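Local coordinates for protein RNA-dependent RNA polymerase (Toscana virus, PDB 6QW0) that carries at its N-terminus a cap-snatching endonuclease, which as in related viruses probably cleaves capped host RNA to provide primers for viral transcription, at residues Pro10-Ala15 with Ile160-Leu165; Gly84-Thr89 with Asn187-Arg192; Lys93-Phe98 with Asp107-Ser112; Gly134-Ala139 with Ala169-Gly174. One frame throughout, in Å; residues are numbered along the deposited sequence.

Contact 1 of 4, residues Pro10-Ala15 with Ile160-Leu165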
loop_
_atom_site.group_PDB
_atom_site.type_symbol
_atom_site.label_atom_id
_atom_site.label_comp_id
_atom_site.label_asym_id
_atom_site.label_seq_id
_atom_site.Cartn_x
_atom_site.Cartn_y
_atom_site.Cartn_z
ATOM N N PRO A 10 2.409 -17.828 25.054
ATOM C CA PRO A 10 3.663 -18.458 24.617
ATOM C C PRO A 10 4.097 -17.892 23.271
ATOM O O PRO A 10 3.275 -17.467 22.459
ATOM C CB PRO A 10 3.308 -19.951 24.528
ATOM C CG PRO A 10 2.125 -20.114 25.467
ATOM C CD PRO A 10 1.352 -18.824 25.350
ATOM N N ALA A 11 5.408 -17.868 23.054
ATOM C CA ALA A 11 5.957 -17.146 21.912
ATOM C C ALA A 11 5.636 -17.869 20.606
ATOM O O ALA A 11 5.701 -19.097 20.552
ATOM C CB ALA A 11 7.469 -16.995 22.054
ATOM N N PRO A 12 5.287 -17.135 19.552
ATOM C CA PRO A 12 5.113 -17.753 18.231
ATOM C C PRO A 12 6.457 -18.042 17.584
ATOM O O PRO A 12 7.488 -17.489 17.964
ATOM C CB PRO A 12 4.350 -16.689 17.438
ATOM C CG PRO A 12 4.737 -15.389 18.087
ATOM C CD PRO A 12 4.973 -15.694 19.546
ATOM N N VAL A 13 6.424 -18.921 16.571
ATOM C CA VAL A 13 7.631 -19.222 15.810
ATOM C C VAL A 13 8.147 -17.942 15.179
ATOM O O VAL A 13 7.406 -17.219 14.502
ATOM C CB VAL A 13 7.347 -20.281 14.734
ATOM C CG1 VAL A 13 8.539 -20.399 13.773
ATOM C CG2 VAL A 13 7.052 -21.631 15.366
ATOM N N ARG A 14 9.430 -17.660 15.398
ATOM C CA ARG A 14 10.073 -16.460 14.876
ATOM C C ARG A 14 10.615 -16.780 13.490
ATOM O O ARG A 14 11.663 -17.421 13.346
ATOM C CB ARG A 14 11.171 -16.002 15.829
ATOM C CG ARG A 14 10.638 -15.552 17.186
ATOM C CD ARG A 14 11.761 -15.386 18.211
ATOM N NE ARG A 14 12.410 -16.659 18.515
ATOM C CZ ARG A 14 13.634 -17.000 18.117
ATOM N NH1 ARG A 14 14.379 -16.161 17.404
ATOM N NH2 ARG A 14 14.120 -18.189 18.447
ATOM N N ALA A 15 9.885 -16.355 12.465
ATOM C CA ALA A 15 10.232 -16.654 11.085
ATOM C C ALA A 15 9.508 -15.670 10.191
ATOM O O ALA A 15 8.592 -14.968 10.625
ATOM C CB ALA A 15 9.845 -18.086 10.689
ATOM N N ILE A 160 13.348 -11.596 15.829
ATOM C CA ILE A 160 12.888 -10.854 17.000
ATOM C C ILE A 160 11.399 -11.081 17.204
ATOM O O ILE A 160 10.970 -11.510 18.280
ATOM C CB ILE A 160 13.208 -9.363 16.849
ATOM C CG1 ILE A 160 14.715 -9.168 16.700
ATOM C CG2 ILE A 160 12.657 -8.564 18.042
ATOM C CD1 ILE A 160 15.088 -7.748 16.477
ATOM N N LYS A 161 10.598 -10.798 16.167
ATOM C CA LYS A 161 9.175 -11.067 16.167
ATOM C C LYS A 161 8.853 -11.616 14.789
ATOM O O LYS A 161 9.409 -11.130 13.796
ATOM C CB LYS A 161 8.316 -9.819 16.426
ATOM C CG LYS A 161 8.587 -9.147 17.764
ATOM C CD LYS A 161 7.947 -7.763 17.827
ATOM C CE LYS A 161 8.312 -7.060 19.128
ATOM N NZ LYS A 161 8.354 -5.576 18.967
ATOM N N PRO A 162 7.952 -12.590 14.691
ATOM C CA PRO A 162 7.583 -13.113 13.368
ATOM C C PRO A 162 6.995 -12.014 12.495
ATOM O O PRO A 162 6.248 -11.152 12.961
ATOM C CB PRO A 162 6.552 -14.201 13.688
ATOM C CG PRO A 162 6.037 -13.851 15.028
ATOM C CD PRO A 162 7.154 -13.197 15.768
ATOM N N ILE A 163 7.362 -12.046 11.218
ATOM C CA ILE A 163 6.898 -11.065 10.242
ATOM C C ILE A 163 6.165 -11.792 9.121
ATOM O O ILE A 163 6.613 -12.848 8.665
ATOM C CB ILE A 163 8.081 -10.245 9.674
ATOM C CG1 ILE A 163 8.709 -9.363 10.754
ATOM C CG2 ILE A 163 7.633 -9.393 8.450
ATOM C CD1 ILE A 163 10.013 -8.696 10.306
ATOM N N SER A 164 5.061 -11.210 8.652
ATOM C CA SER A 164 4.461 -11.598 7.379
ATOM C C SER A 164 4.600 -10.415 6.433
ATOM O O SER A 164 4.309 -9.279 6.828
ATOM C CB SER A 164 2.992 -11.994 7.551
ATOM O OG SER A 164 2.877 -13.168 8.341
ATOM N N LEU A 165 5.073 -10.670 5.208
ATOM C CA LEU A 165 5.364 -9.612 4.242
ATOM C C LEU A 165 4.289 -9.617 3.162
ATOM O O LEU A 165 4.134 -10.614 2.449
ATOM C CB LEU A 165 6.742 -9.800 3.608
ATOM C CG LEU A 165 7.131 -8.864 2.460
ATOM C CD1 LEU A 165 7.124 -7.400 2.904
ATOM C CD2 LEU A 165 8.510 -9.247 1.913
#
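Pro12 meets Pro162 ring against ring: their CG atoms come within 3.7 Å, and the two pyrrolidines cross at about a right angle. Both rings are puckered C-gamma endo, and Pro162 offers one more carbon, CD, to the same CG of Pro12. Beyond this apolar touch Pro162 also sets its CB against the backbone of the other segment, 3.2 Å from Val13 O. Arg14 passes the same proline with its aliphatic part. Its CG stands beside the backbone N and anti to the carbonyl carbon (chi1 -65°), which carries CD to 4.0 Å from Ile160 O; the chain then bends at chi3, and NH1 hydrogen-bonds Ala159 O, just before the segment. The residue has a second deposited conformer, so this hold may not be constant.

One direct hydrogen bond joins the segments. Ile163 N donates it to Ala15 O at 3.2 Å, with an N-H...O angle of 153°. Pro162 CA adds a CA-H...O contact of 3.5 Å to that same oxygen. Since Ile163 and Leu165 go on to bond Thr17, the contact marks where the N-terminal arm runs into parallel pairing of strand 16-17 with strand 163-171, at the point where the latter strand of the mixed sheet begins in this PD-(D/E)XK-type nuclease domain.

Contact 2 of 4, residues Gly84-Thr89 with Asn187-Arg192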
loop_
_atom_site.group_PDB
_atom_site.type_symbol
_atom_site.label_atom_id
_atom_site.label_comp_id
_atom_site.label_asym_id
_atom_site.label_seq_id
_atom_site.Cartn_x
_atom_site.Cartn_y
_atom_site.Cartn_z
ATOM N N GLY A 84 -4.409 5.700 -0.443
ATOM C CA GLY A 84 -4.717 6.595 0.662
ATOM C C GLY A 84 -5.807 6.104 1.586
ATOM O O GLY A 84 -5.866 6.537 2.743
ATOM N N HIS A 85 -6.704 5.251 1.099
ATOM C CA HIS A 85 -7.754 4.691 1.936
ATOM C C HIS A 85 -7.244 3.578 2.839
ATOM O O HIS A 85 -7.953 3.172 3.766
ATOM C CB HIS A 85 -8.901 4.159 1.068
ATOM C CG HIS A 85 -8.506 3.036 0.164
ATOM N ND1 HIS A 85 -7.449 3.127 -0.717
ATOM C CD2 HIS A 85 -9.019 1.793 0.007
ATOM C CE1 HIS A 85 -7.332 1.993 -1.382
ATOM N NE2 HIS A 85 -8.272 1.165 -0.961
ATOM N N LEU A 86 -6.045 3.071 2.579
ATOM C CA LEU A 86 -5.455 1.997 3.371
ATOM C C LEU A 86 -4.412 2.507 4.341
ATOM O O LEU A 86 -4.262 1.956 5.437
ATOM C CB LEU A 86 -4.810 0.954 2.457
ATOM C CG LEU A 86 -5.751 0.301 1.452
ATOM C CD1 LEU A 86 -4.957 -0.643 0.576
ATOM C CD2 LEU A 86 -6.873 -0.429 2.162
ATOM N N ALA A 87 -3.669 3.534 3.952
ATOM C CA ALA A 87 -2.631 4.059 4.822
ATOM C C ALA A 87 -2.290 5.468 4.380
ATOM O O ALA A 87 -2.205 5.747 3.181
ATOM C CB ALA A 87 -1.374 3.188 4.795
ATOM N N ASP A 88 -2.100 6.348 5.351
ATOM C CA ASP A 88 -1.490 7.624 5.046
ATOM C C ASP A 88 -0.001 7.422 4.777
ATOM O O ASP A 88 0.591 6.398 5.138
ATOM C CB ASP A 88 -1.709 8.607 6.197
ATOM C CG ASP A 88 -3.177 8.931 6.411
ATOM O OD1 ASP A 88 -3.961 8.799 5.448
ATOM O OD2 ASP A 88 -3.547 9.309 7.545
ATOM N N THR A 89 0.599 8.404 4.111
ATOM C CA THR A 89 2.033 8.376 3.869
ATOM C C THR A 89 2.787 8.291 5.193
ATOM O O THR A 89 2.377 8.870 6.203
ATOM C CB THR A 89 2.458 9.621 3.090
ATOM O OG1 THR A 89 1.558 9.821 1.993
ATOM C CG2 THR A 89 3.874 9.464 2.554
ATOM N N ASN A 187 -11.364 -3.372 -6.804
ATOM C CA ASN A 187 -11.932 -2.272 -7.581
ATOM C C ASN A 187 -11.625 -0.910 -6.966
ATOM O O ASN A 187 -11.427 0.069 -7.694
ATOM C CB ASN A 187 -13.441 -2.466 -7.725
ATOM C CG ASN A 187 -13.794 -3.530 -8.741
ATOM O OD1 ASN A 187 -12.939 -4.006 -9.492
ATOM N ND2 ASN A 187 -15.069 -3.903 -8.779
ATOM N N GLU A 188 -11.609 -0.803 -5.631
ATOM C CA GLU A 188 -11.330 0.500 -5.025
ATOM C C GLU A 188 -9.893 0.933 -5.293
ATOM O O GLU A 188 -9.637 2.088 -5.643
ATOM C CB GLU A 188 -11.619 0.463 -3.522
ATOM C CG GLU A 188 -11.694 1.851 -2.873
ATOM C CD GLU A 188 -12.961 2.615 -3.257
ATOM O OE1 GLU A 188 -13.879 2.000 -3.840
ATOM O OE2 GLU A 188 -13.016 3.828 -2.991
ATOM N N ILE A 189 -8.941 0.004 -5.166
ATOM C CA ILE A 189 -7.552 0.315 -5.483
ATOM C C ILE A 189 -7.409 0.722 -6.948
ATOM O O ILE A 189 -6.802 1.751 -7.268
ATOM C CB ILE A 189 -6.653 -0.886 -5.131
ATOM C CG1 ILE A 189 -6.620 -1.070 -3.603
ATOM C CG2 ILE A 189 -5.249 -0.697 -5.693
ATOM C CD1 ILE A 189 -6.334 -2.510 -3.162
ATOM N N VAL A 190 -7.955 -0.087 -7.859
ATOM C CA VAL A 190 -7.835 0.215 -9.284
ATOM C C VAL A 190 -8.559 1.516 -9.627
ATOM O O VAL A 190 -8.023 2.361 -10.352
ATOM C CB VAL A 190 -8.354 -0.964 -10.126
ATOM C CG1 VAL A 190 -8.333 -0.604 -11.618
ATOM C CG2 VAL A 190 -7.513 -2.212 -9.884
ATOM N N PHE A 191 -9.763 1.707 -9.097
ATOM C CA PHE A 191 -10.505 2.944 -9.362
ATOM C C PHE A 191 -9.710 4.179 -8.932
ATOM O O PHE A 191 -9.627 5.172 -9.665
ATOM C CB PHE A 191 -11.855 2.884 -8.650
ATOM C CG PHE A 191 -12.791 4.003 -9.017
ATOM C CD1 PHE A 191 -12.763 5.201 -8.317
ATOM C CD2 PHE A 191 -13.704 3.855 -10.049
ATOM C CE1 PHE A 191 -13.624 6.236 -8.634
ATOM C CE2 PHE A 191 -14.573 4.892 -10.376
ATOM C CZ PHE A 191 -14.536 6.077 -9.671
ATOM N N ARG A 192 -9.129 4.145 -7.730
ATOM C CA ARG A 192 -8.339 5.277 -7.255
ATOM C C ARG A 192 -7.077 5.473 -8.092
ATOM O O ARG A 192 -6.654 6.616 -8.318
ATOM C CB ARG A 192 -7.973 5.075 -5.774
ATOM C CG ARG A 192 -9.177 5.124 -4.828
ATOM C CD ARG A 192 -8.749 4.966 -3.336
ATOM N NE ARG A 192 -7.863 6.042 -2.900
ATOM C CZ ARG A 192 -8.208 7.022 -2.068
ATOM N NH1 ARG A 192 -9.434 7.072 -1.553
ATOM N NH2 ARG A 192 -7.329 7.962 -1.758
#
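His85 and Arg192 run antiparallel alongside one another, the imidazole and guanidinium planes only 22° apart. The histidine's CG sits between its own backbone N and carbonyl carbon (chi1 63°), and this turns the ring towards the helix so that ND1 lies 3.5 Å from Arg192 CD. The guanidinium in turn is roofed on one face by His85 N, over its centre, while NH2 reaches 3.8 Å from Gly84 CA.

Apolar and CH-pi contacts fill the rest. Ile189 CG1 comes in the plane of the imidazole, at its edge, 3.8 Å from NE2. Glu188 CG makes an off-centre CH-pi contact, 4.3 Å from the ring centroid, and Leu86 CD1 touches Ile189 CD1 loosely at 4.4 Å. In this PD-(D/E)XK-type nuclease domain the loop after helix 77-82 thus packs against helix 183-203, and both reach the mixed sheet, Leu86 at Ile168 and Phe129, Ile189 at Val170 and Val175. The side chain of Leu86 is about 11 Å from a manganese ion.

No hydrogen bond crosses between the segments; the polar ends of Glu188 and Arg192 are held from elsewhere. Glu188 OE1 accepts from Gly60 N and OE2 bonds Thr62 OG1. Arg192 bonds Phe81 O through NH2 and Thr62 OG1 through NH1, with a cation-pi contact to Phe81.

Contact 3 of 4, residues Lys93-Phe98 with Asp107-Ser112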
loop_
_atom_site.group_PDB
_atom_site.type_symbol
_atom_site.label_atom_id
_atom_site.label_comp_id
_atom_site.label_asym_id
_atom_site.label_seq_id
_atom_site.Cartn_x
_atom_site.Cartn_y
_atom_site.Cartn_z
ATOM N N LYS A 93 10.365 3.783 10.238
ATOM C CA LYS A 93 11.497 2.933 9.905
ATOM C C LYS A 93 11.437 1.625 10.682
ATOM O O LYS A 93 10.847 1.549 11.765
ATOM C CB LYS A 93 12.819 3.640 10.227
ATOM C CG LYS A 93 12.899 5.097 9.795
ATOM C CD LYS A 93 13.193 5.201 8.316
ATOM C CE LYS A 93 13.494 6.631 7.899
ATOM N NZ LYS A 93 13.846 6.668 6.452
ATOM N N PHE A 94 12.062 0.586 10.113
ATOM C CA PHE A 94 12.229 -0.666 10.845
ATOM C C PHE A 94 12.774 -0.419 12.243
ATOM O O PHE A 94 12.327 -1.052 13.208
ATOM C CB PHE A 94 13.165 -1.611 10.082
ATOM C CG PHE A 94 12.494 -2.373 8.970
ATOM C CD1 PHE A 94 11.499 -3.294 9.242
ATOM C CD2 PHE A 94 12.882 -2.178 7.654
ATOM C CE1 PHE A 94 10.885 -4.004 8.207
ATOM C CE2 PHE A 94 12.277 -2.882 6.624
ATOM C CZ PHE A 94 11.280 -3.787 6.905
ATOM N N VAL A 95 13.730 0.512 12.367
ATOM C CA VAL A 95 14.431 0.702 13.637
ATOM C C VAL A 95 13.483 1.210 14.715
ATOM O O VAL A 95 13.702 0.967 15.911
ATOM C CB VAL A 95 15.643 1.641 13.447
ATOM C CG1 VAL A 95 15.202 3.119 13.345
ATOM C CG2 VAL A 95 16.647 1.464 14.583
ATOM N N GLU A 96 12.412 1.914 14.328
ATOM C CA GLU A 96 11.457 2.377 15.323
ATOM C C GLU A 96 10.659 1.237 15.928
ATOM O O GLU A 96 10.141 1.379 17.039
ATOM C CB GLU A 96 10.515 3.406 14.701
ATOM C CG GLU A 96 11.242 4.508 13.954
ATOM C CD GLU A 96 10.284 5.442 13.252
ATOM O OE1 GLU A 96 9.226 5.745 13.843
ATOM O OE2 GLU A 96 10.577 5.850 12.107
ATOM N N VAL A 97 10.549 0.107 15.236
ATOM C CA VAL A 97 9.782 -1.023 15.727
ATOM C C VAL A 97 10.679 -2.080 16.362
ATOM O O VAL A 97 10.295 -2.707 17.350
ATOM C CB VAL A 97 8.947 -1.621 14.572
ATOM C CG1 VAL A 97 8.250 -2.895 15.008
ATOM C CG2 VAL A 97 7.928 -0.603 14.087
ATOM N N PHE A 98 11.876 -2.302 15.803
ATOM C CA PHE A 98 12.731 -3.406 16.232
ATOM C C PHE A 98 13.983 -2.988 16.989
ATOM O O PHE A 98 14.583 -3.839 17.654
ATOM C CB PHE A 98 13.168 -4.242 15.017
ATOM C CG PHE A 98 12.045 -5.007 14.375
ATOM C CD1 PHE A 98 11.614 -6.211 14.909
ATOM C CD2 PHE A 98 11.413 -4.513 13.246
ATOM C CE1 PHE A 98 10.572 -6.909 14.325
ATOM C CE2 PHE A 98 10.374 -5.204 12.662
ATOM C CZ PHE A 98 9.956 -6.410 13.203
ATOM N N ASP A 107 21.925 0.128 6.944
ATOM C CA ASP A 107 20.929 0.649 6.013
ATOM C C ASP A 107 19.574 -0.017 6.204
ATOM O O ASP A 107 18.532 0.626 6.027
ATOM C CB ASP A 107 21.412 0.471 4.573
ATOM C CG ASP A 107 22.547 1.419 4.217
ATOM O OD1 ASP A 107 22.842 2.327 5.024
ATOM O OD2 ASP A 107 23.144 1.254 3.132
ATOM N N SER A 108 19.563 -1.308 6.559
ATOM C CA SER A 108 18.293 -2.002 6.749
ATOM C C SER A 108 17.469 -1.373 7.864
ATOM O O SER A 108 16.235 -1.374 7.797
ATOM C CB SER A 108 18.541 -3.480 7.042
ATOM O OG SER A 108 19.253 -3.633 8.254
ATOM N N ASP A 109 18.124 -0.824 8.889
ATOM C CA ASP A 109 17.384 -0.214 9.987
ATOM C C ASP A 109 16.573 0.987 9.527
ATOM O O ASP A 109 15.565 1.330 10.151
ATOM C CB ASP A 109 18.348 0.215 11.098
ATOM C CG ASP A 109 18.935 -0.960 11.842
ATOM O OD1 ASP A 109 18.160 -1.787 12.373
ATOM O OD2 ASP A 109 20.172 -1.058 11.901
ATOM N N PHE A 110 16.996 1.634 8.446
ATOM C CA PHE A 110 16.400 2.890 8.017
ATOM C C PHE A 110 15.546 2.738 6.769
ATOM O O PHE A 110 15.126 3.742 6.187
ATOM C CB PHE A 110 17.500 3.933 7.810
ATOM C CG PHE A 110 18.386 4.097 9.011
ATOM C CD1 PHE A 110 17.850 4.478 10.227
ATOM C CD2 PHE A 110 19.742 3.832 8.936
ATOM C CE1 PHE A 110 18.654 4.621 11.345
ATOM C CE2 PHE A 110 20.552 3.974 10.051
ATOM C CZ PHE A 110 20.005 4.368 11.255
ATOM N N GLN A 111 15.275 1.505 6.347
ATOM C CA GLN A 111 14.244 1.280 5.348
ATOM C C GLN A 111 12.868 1.564 5.933
ATOM O O GLN A 111 12.625 1.381 7.129
ATOM C CB GLN A 111 14.299 -0.158 4.837
ATOM C CG GLN A 111 15.479 -0.452 3.941
ATOM C CD GLN A 111 15.298 -1.762 3.191
ATOM O OE1 GLN A 111 15.199 -2.827 3.803
ATOM N NE2 GLN A 111 15.256 -1.692 1.869
ATOM N N SER A 112 11.945 1.980 5.068
ATOM C CA SER A 112 10.617 2.423 5.492
ATOM C C SER A 112 9.555 1.895 4.539
ATOM O O SER A 112 9.113 2.596 3.618
ATOM C CB SER A 112 10.557 3.951 5.573
ATOM O OG SER A 112 9.286 4.391 6.024
HETATM O O HOH W 1 13.998 5.331 4.216
#
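Phe94 and Gln111 run alongside each other in the same direction at the inner part of this contact, with ring and amide planes 41° apart. Gln111 CB presses on CD2 of the ring at 3.7 Å, and Ser108 O approaches the same CD2 obliquely at 3.5 Å. The backbone closes this side: Phe94 N bonds Gln111 O at 3.1 Å, and Val95 N bonds Asp109 O at 3.0 Å. Val95 CB also lies 3.3 Å from Asp109 O, and the valine side chain meets that of Asp109 at about a right angle, CB to CB. The Asp109 carboxylate is held from outside, by a salt bridge to Arg157 and by the backbone N of Asp106; Gln111 NE2 gives its hydrogen bond to Lys149 O.

The outer side is looser and wet. The side chain of Lys93, bent at chi2 (-79°), runs past Ser112 CB and over the Phe110 carbonyl, where NZ bonds Phe110 O at 3.2 Å. A water accepts from NZ at 2.6 Å and donates to the same oxygen, closing a small triangle. Nearby, the exposed Phe110 ring meets Val95 CG1 obliquely across the contact, at 4.3 Å.

Phe94 also touches Ala153, Ile116 and Val126, and thereby packs the start of helix 94-98 against helix 136-157 and the mixed sheet. The chain leads from here into strand 115-118 past Asp114, a manganese ligand of this PD-(D/E)XK-type nuclease.

Contact 4 of 4, residues Gly134-Ala139 with Ala169-Gly174. With SO4 (sulfate ion), chain F.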
loop_
_atom_site.group_PDB
_atom_site.type_symbol
_atom_site.label_atom_id
_atom_site.label_comp_id
_atom_site.label_asym_id
_atom_site.label_seq_id
_atom_site.Cartn_x
_atom_site.Cartn_y
_atom_site.Cartn_z
ATOM N N GLY A 134 2.273 -0.232 -16.700
ATOM C CA GLY A 134 2.241 -1.342 -17.639
ATOM C C GLY A 134 1.080 -2.286 -17.408
ATOM O O GLY A 134 0.030 -1.905 -16.880
ATOM N N ASP A 135 1.260 -3.543 -17.824
ATOM C CA ASP A 135 0.184 -4.519 -17.768
ATOM C C ASP A 135 0.351 -5.428 -16.548
ATOM O O ASP A 135 1.157 -5.165 -15.654
ATOM C CB ASP A 135 0.119 -5.312 -19.080
ATOM C CG ASP A 135 1.394 -6.093 -19.376
ATOM O OD1 ASP A 135 2.286 -6.197 -18.502
ATOM O OD2 ASP A 135 1.503 -6.610 -20.510
ATOM N N ALA A 136 -0.434 -6.504 -16.502
ATOM C CA ALA A 136 -0.433 -7.366 -15.321
ATOM C C ALA A 136 0.926 -8.021 -15.111
ATOM O O ALA A 136 1.374 -8.181 -13.970
ATOM C CB ALA A 136 -1.535 -8.419 -15.435
ATOM N N ASN A 137 1.603 -8.412 -16.198
ATOM C CA ASN A 137 2.962 -8.927 -16.054
ATOM C C ASN A 137 3.882 -7.870 -15.459
ATOM O O ASN A 137 4.763 -8.183 -14.648
ATOM C CB ASN A 137 3.500 -9.411 -17.406
ATOM C CG ASN A 137 2.904 -10.746 -17.829
ATOM O OD1 ASN A 137 2.524 -11.564 -16.992
ATOM N ND2 ASN A 137 2.819 -10.969 -19.141
ATOM N N SER A 138 3.693 -6.604 -15.841
ATOM C CA SER A 138 4.488 -5.544 -15.236
ATOM C C SER A 138 4.192 -5.422 -13.745
ATOM O O SER A 138 5.101 -5.170 -12.942
ATOM C CB SER A 138 4.224 -4.215 -15.945
ATOM O OG SER A 138 5.117 -3.218 -15.478
ATOM N N ALA A 139 2.920 -5.593 -13.360
ATOM C CA ALA A 139 2.553 -5.530 -11.947
ATOM C C ALA A 139 3.180 -6.672 -11.163
ATOM O O ALA A 139 3.607 -6.480 -10.019
ATOM C CB ALA A 139 1.035 -5.560 -11.787
ATOM N N ALA A 169 0.426 -4.535 -5.688
ATOM C CA ALA A 169 0.888 -3.883 -6.916
ATOM C C ALA A 169 -0.306 -3.625 -7.831
ATOM O O ALA A 169 -0.973 -4.573 -8.254
ATOM C CB ALA A 169 1.920 -4.750 -7.644
ATOM N N VAL A 170 -0.584 -2.342 -8.142
ATOM C CA VAL A 170 -1.754 -1.993 -8.948
ATOM C C VAL A 170 -1.331 -1.718 -10.386
ATOM O O VAL A 170 -0.254 -1.167 -10.640
ATOM C CB VAL A 170 -2.506 -0.782 -8.351
ATOM C CG1 VAL A 170 -1.634 0.457 -8.382
ATOM C CG2 VAL A 170 -3.825 -0.547 -9.092
ATOM N N HIS A 171 -2.173 -2.135 -11.331
ATOM C CA HIS A 171 -2.084 -1.723 -12.725
ATOM C C HIS A 171 -3.474 -1.282 -13.181
ATOM O O HIS A 171 -4.453 -1.359 -12.435
ATOM C CB HIS A 171 -1.497 -2.841 -13.604
ATOM C CG HIS A 171 -2.294 -4.107 -13.601
ATOM N ND1 HIS A 171 -3.181 -4.431 -14.608
ATOM C CD2 HIS A 171 -2.327 -5.141 -12.723
ATOM C CE1 HIS A 171 -3.737 -5.601 -14.343
ATOM N NE2 HIS A 171 -3.233 -6.053 -13.206
ATOM N N PHE A 172 -3.569 -0.808 -14.430
ATOM C CA PHE A 172 -4.816 -0.207 -14.888
ATOM C C PHE A 172 -5.989 -1.179 -14.823
ATOM O O PHE A 172 -7.137 -0.756 -14.636
ATOM C CB PHE A 172 -4.641 0.322 -16.314
ATOM C CG PHE A 172 -5.791 1.185 -16.781
ATOM C CD1 PHE A 172 -5.779 2.550 -16.544
ATOM C CD2 PHE A 172 -6.881 0.627 -17.440
ATOM C CE1 PHE A 172 -6.832 3.354 -16.965
ATOM C CE2 PHE A 172 -7.943 1.424 -17.863
ATOM C CZ PHE A 172 -7.916 2.788 -17.615
ATOM N N ASN A 173 -5.727 -2.484 -14.948
ATOM C CA ASN A 173 -6.800 -3.469 -15.020
ATOM C C ASN A 173 -6.788 -4.463 -13.863
ATOM O O ASN A 173 -7.427 -5.506 -13.954
ATOM C CB ASN A 173 -6.734 -4.221 -16.351
ATOM C CG ASN A 173 -7.080 -3.336 -17.531
ATOM O OD1 ASN A 173 -8.136 -2.718 -17.557
ATOM N ND2 ASN A 173 -6.181 -3.263 -18.499
ATOM N N GLY A 174 -6.092 -4.178 -12.768
ATOM C CA GLY A 174 -6.165 -5.135 -11.678
ATOM C C GLY A 174 -5.072 -4.902 -10.651
ATOM O O GLY A 174 -4.455 -3.847 -10.610
HETATM S S SO4 F . -3.622 -6.914 -18.965
HETATM O O1 SO4 F . -3.715 -5.510 -18.569
HETATM O O2 SO4 F . -4.774 -7.642 -18.438
HETATM O O3 SO4 F . -2.396 -7.492 -18.431
HETATM O O4 SO4 F . -3.603 -6.996 -20.424
HETATM O O HOH W 2 -1.130 0.190 -15.545
#
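The imidazole of His171 is sandwiched between the start of a helix and its own turn. Over the centre of one face stands Ala136 CA, 3.8 Å from the ring centroid and 10° off the normal, a true CH-pi contact, with Asp135 C nearer the rim. Gly174 N lies over the opposite face, towards the rim. Ala139 CB comes in obliquely, 3.5 Å from CD2. The ring reaches this slot because CG sits between the backbone N and the carbonyl carbon (chi1 60°).

Two residues earlier on the strand the small side chains allow close approach: Ala169 CB is 3.4 Å from Ala139 O. No direct hydrogen bond links the segments, but a water donates to Gly134 O at 2.7 Å and accepts from Phe172 N. A sulfate, probably from the crystallisation liquor, makes a second, partly weak bridge. Its O3 takes a straight bond of 2.9 Å from Ala136 N, at the N-terminus of the helix, whose dipole probably favours an anion there, and its O1 a weak one from Asn173 ND2. Asp135 is the N-cap, OD1 accepting from Ser138 N at 3.0 Å.

In the beta-alpha-beta unit of strand 124-131, helix 136-157 and strand 163-171, the first turn of the helix thus rests on the end of the last strand. Beyond it the type I turn 171-174 leads into strand 174-177, while Val170 points away from helix 136-157 and packs on Ile189 and Phe193 of helix 183-203.

In the fold
Contacts 1 and 4 share strand 163-171: contact 1 holds its beginning and contact 4 its end, with centres about 31 Å apart. Contact 3 touches contact 1, centres about 17 Å apart, where Phe98 packs on Ile160 and Ile163. Contacts 2 and 4, centres about 15 Å apart, meet through Ile189 and Val190 of helix 183-203, against Val170 and the turn 171-174. Along the chain contact 3 is nested within the loops closed by contacts 1 and 2, contact 4 within that of contact 2, and contacts 1 and 2 cross. Segments far apart in sequence are so brought together around the mixed sheet, whose strand 124-131 also carries Glu128 and Phe129 of the manganese site.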